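PDB 3R4S: botulinum neurotoxin type C1 from Clostridium botulinum, which is a neurotoxin with zinc-protease activity whose receptor-binding region, the part crystallised here, binds sialic acid and probably docks the toxin on neuronal gangliosides. Local coordinates for residues Asp48-Ser53 and Asn205-Ile210. Numbering follows the deposited sequence.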
loop_
_atom_site.group_PDB
_atom_site.type_symbol
_atom_site.label_atom_id
_atom_site.label_comp_id
_atom_site.label_asym_id
_atom_site.label_seq_id
_atom_site.Cartn_x
_atom_site.Cartn_y
_atom_site.Cartn_z
ATOM N N ASP A 48 5.803 7.275 11.077
ATOM C CA ASP A 48 4.631 6.642 11.676
ATOM C C ASP A 48 4.885 6.227 13.106
ATOM O O ASP A 48 6.037 6.080 13.522
ATOM C CB ASP A 48 4.308 5.375 10.891
ATOM C CG ASP A 48 5.536 4.554 10.627
ATOM O OD1 ASP A 48 6.267 4.874 9.663
ATOM O OD2 ASP A 48 5.797 3.615 11.404
ATOM N N PHE A 49 3.808 6.012 13.853
ATOM C CA PHE A 49 3.916 5.285 15.108
ATOM C C PHE A 49 3.276 3.909 14.983
ATOM O O PHE A 49 2.316 3.725 14.231
ATOM C CB PHE A 49 3.406 6.086 16.322
ATOM C CG PHE A 49 1.924 6.434 16.293
ATOM C CD1 PHE A 49 0.987 5.582 16.853
ATOM C CD2 PHE A 49 1.486 7.641 15.753
ATOM C CE1 PHE A 49 -0.373 5.912 16.856
ATOM C CE2 PHE A 49 0.135 7.981 15.743
ATOM C CZ PHE A 49 -0.799 7.115 16.304
ATOM N N LYS A 50 3.834 2.933 15.690
ATOM C CA LYS A 50 3.358 1.563 15.585
ATOM C C LYS A 50 2.791 1.051 16.896
ATOM O O LYS A 50 3.411 1.214 17.946
ATOM C CB LYS A 50 4.490 0.629 15.144
ATOM C CG LYS A 50 4.020 -0.811 15.000
ATOM C CD LYS A 50 5.138 -1.742 14.566
ATOM C CE LYS A 50 5.970 -2.208 15.755
ATOM N NZ LYS A 50 6.808 -3.389 15.384
ATOM N N LEU A 51 1.618 0.426 16.826
ATOM C CA LEU A 51 1.001 -0.211 17.986
ATOM C C LEU A 51 0.768 -1.700 17.752
ATOM O O LEU A 51 0.588 -2.139 16.620
ATOM C CB LEU A 51 -0.340 0.444 18.313
ATOM C CG LEU A 51 -0.372 1.952 18.527
ATOM C CD1 LEU A 51 -1.794 2.379 18.851
ATOM C CD2 LEU A 51 0.599 2.386 19.629
ATOM N N GLY A 52 0.764 -2.473 18.832
ATOM C CA GLY A 52 0.510 -3.897 18.761
ATOM C C GLY A 52 -0.708 -4.253 19.584
ATOM O O GLY A 52 -1.137 -3.470 20.433
ATOM N N SER A 53 -1.268 -5.432 19.338
ATOM C CA SER A 53 -2.512 -5.838 19.993
ATOM C C SER A 53 -2.331 -6.736 21.219
ATOM O O SER A 53 -3.247 -6.871 22.022
ATOM C CB SER A 53 -3.436 -6.550 19.001
ATOM O OG SER A 53 -2.884 -7.790 18.600
ATOM N N ASN A 205 -1.212 -11.779 17.190
ATOM C CA ASN A 205 -0.977 -10.352 17.351
ATOM C C ASN A 205 -1.099 -9.675 15.982
ATOM O O ASN A 205 -0.721 -10.249 14.956
ATOM C CB ASN A 205 0.408 -10.113 17.975
ATOM C CG ASN A 205 0.839 -8.632 17.962
ATOM O OD1 ASN A 205 0.574 -7.876 18.907
ATOM N ND2 ASN A 205 1.544 -8.232 16.905
ATOM N N ILE A 206 -1.678 -8.480 15.963
ATOM C CA ILE A 206 -1.593 -7.633 14.785
ATOM C C ILE A 206 -0.874 -6.358 15.160
ATOM O O ILE A 206 -0.840 -5.972 16.327
ATOM C CB ILE A 206 -2.973 -7.277 14.190
ATOM C CG1 ILE A 206 -3.834 -6.545 15.215
ATOM C CG2 ILE A 206 -3.677 -8.524 13.650
ATOM C CD1 ILE A 206 -5.135 -5.990 14.626
ATOM N N ASN A 207 -0.282 -5.713 14.168
ATOM C CA ASN A 207 0.269 -4.379 14.358
ATOM C C ASN A 207 -0.550 -3.368 13.579
ATOM O O ASN A 207 -1.145 -3.689 12.550
ATOM C CB ASN A 207 1.721 -4.302 13.882
ATOM C CG ASN A 207 2.669 -5.066 14.771
ATOM O OD1 ASN A 207 3.456 -5.888 14.297
ATOM N ND2 ASN A 207 2.608 -4.801 16.065
ATOM N N MET A 208 -0.568 -2.137 14.067
ATOM C CA MET A 208 -1.161 -1.051 13.314
ATOM C C MET A 208 -0.163 0.095 13.282
ATOM O O MET A 208 0.430 0.435 14.309
ATOM C CB MET A 208 -2.482 -0.614 13.954
ATOM C CG MET A 208 -3.075 0.658 13.354
ATOM S SD MET A 208 -4.616 1.169 14.164
ATOM C CE MET A 208 -4.007 1.835 15.721
ATOM N N TRP A 209 0.034 0.674 12.106
ATOM C CA TRP A 209 0.865 1.855 11.964
ATOM C C TRP A 209 -0.040 3.006 11.590
ATOM O O TRP A 209 -0.994 2.824 10.821
ATOM C CB TRP A 209 1.884 1.683 10.840
ATOM C CG TRP A 209 2.929 0.647 11.051
ATOM C CD1 TRP A 209 4.231 0.855 11.426
ATOM C CD2 TRP A 209 2.796 -0.762 10.840
ATOM N NE1 TRP A 209 4.908 -0.340 11.470
ATOM C CE2 TRP A 209 4.051 -1.350 11.118
ATOM C CE3 TRP A 209 1.736 -1.586 10.452
ATOM C CZ2 TRP A 209 4.275 -2.726 11.025
ATOM C CZ3 TRP A 209 1.960 -2.957 10.355
ATOM C CH2 TRP A 209 3.223 -3.509 10.640
ATOM N N ILE A 210 0.279 4.187 12.122
ATOM C CA ILE A 210 -0.458 5.408 11.864
ATOM C C ILE A 210 0.510 6.563 11.610
ATOM O O ILE A 210 1.545 6.675 12.275
ATOM C CB ILE A 210 -1.330 5.804 13.080
ATOM C CG1 ILE A 210 -2.346 4.703 13.409
ATOM C CG2 ILE A 210 -2.023 7.153 12.831
ATOM C CD1 ILE A 210 -3.434 4.524 12.361
#
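Phe49 turns its CG in between its own backbone N and carbonyl carbon (chi1 63°), which lays the ring over Ile210; Lys50 instead extends CG opposite its N (chi1 -179°) and runs alongside the indole of Trp209. These two pairs occupy opposite faces of an antiparallel strand pair. On the Phe49 face, Ile210 CB sits over the ring, 3.9 Å from its centroid, a CH-pi contact offset toward the rim at CZ, while Phe188 meets the same ring edge-to-face. Next along, Leu51 CD1 touches Met208 CE at 3.9 Å, and Ile84, Ile86 and Ile190 pack around the methionine.

On the other face, Lys50 CG lies over the five-membered ring of Trp209, close to its normal, and CD follows, 3.4 Å from Trp209 NE1. The carboxylate of Asp48 comes to the edge of that indole, Asp48 OD2 lying 3.2 Å from Trp209 CD1 with the two planes steeply inclined; its OD1 is held by Asn42. Arg85 adds a cation-pi contact to Trp209.

Between the faces, Phe49 and Ile210 exchange two backbone hydrogen bonds, as do Leu51 and Met208, where Leu51 N to Met208 O measures 2.8 Å and is nearly straight at 174°. Asn207 ND2 adds a weak bond to Leu51 O. Past Gly52 the backbone pairing weakens: Ser53 N splits between Ile206 O and Asn205 OD1, both weak bonds, while Ile206 N donates to Ser53 OG at 3.0 Å. Asn205 OD1 is also bonded to Ser54.

Strand 207-216 thus pairs with 49-52 and, along its other edge, with 77-87, and from the apolar face Phe49, Leu51 and Met208 meet strand 185-192 of the second sheet, as in the concanavalin-like jelly-roll sandwich of the N-terminal receptor-binding half.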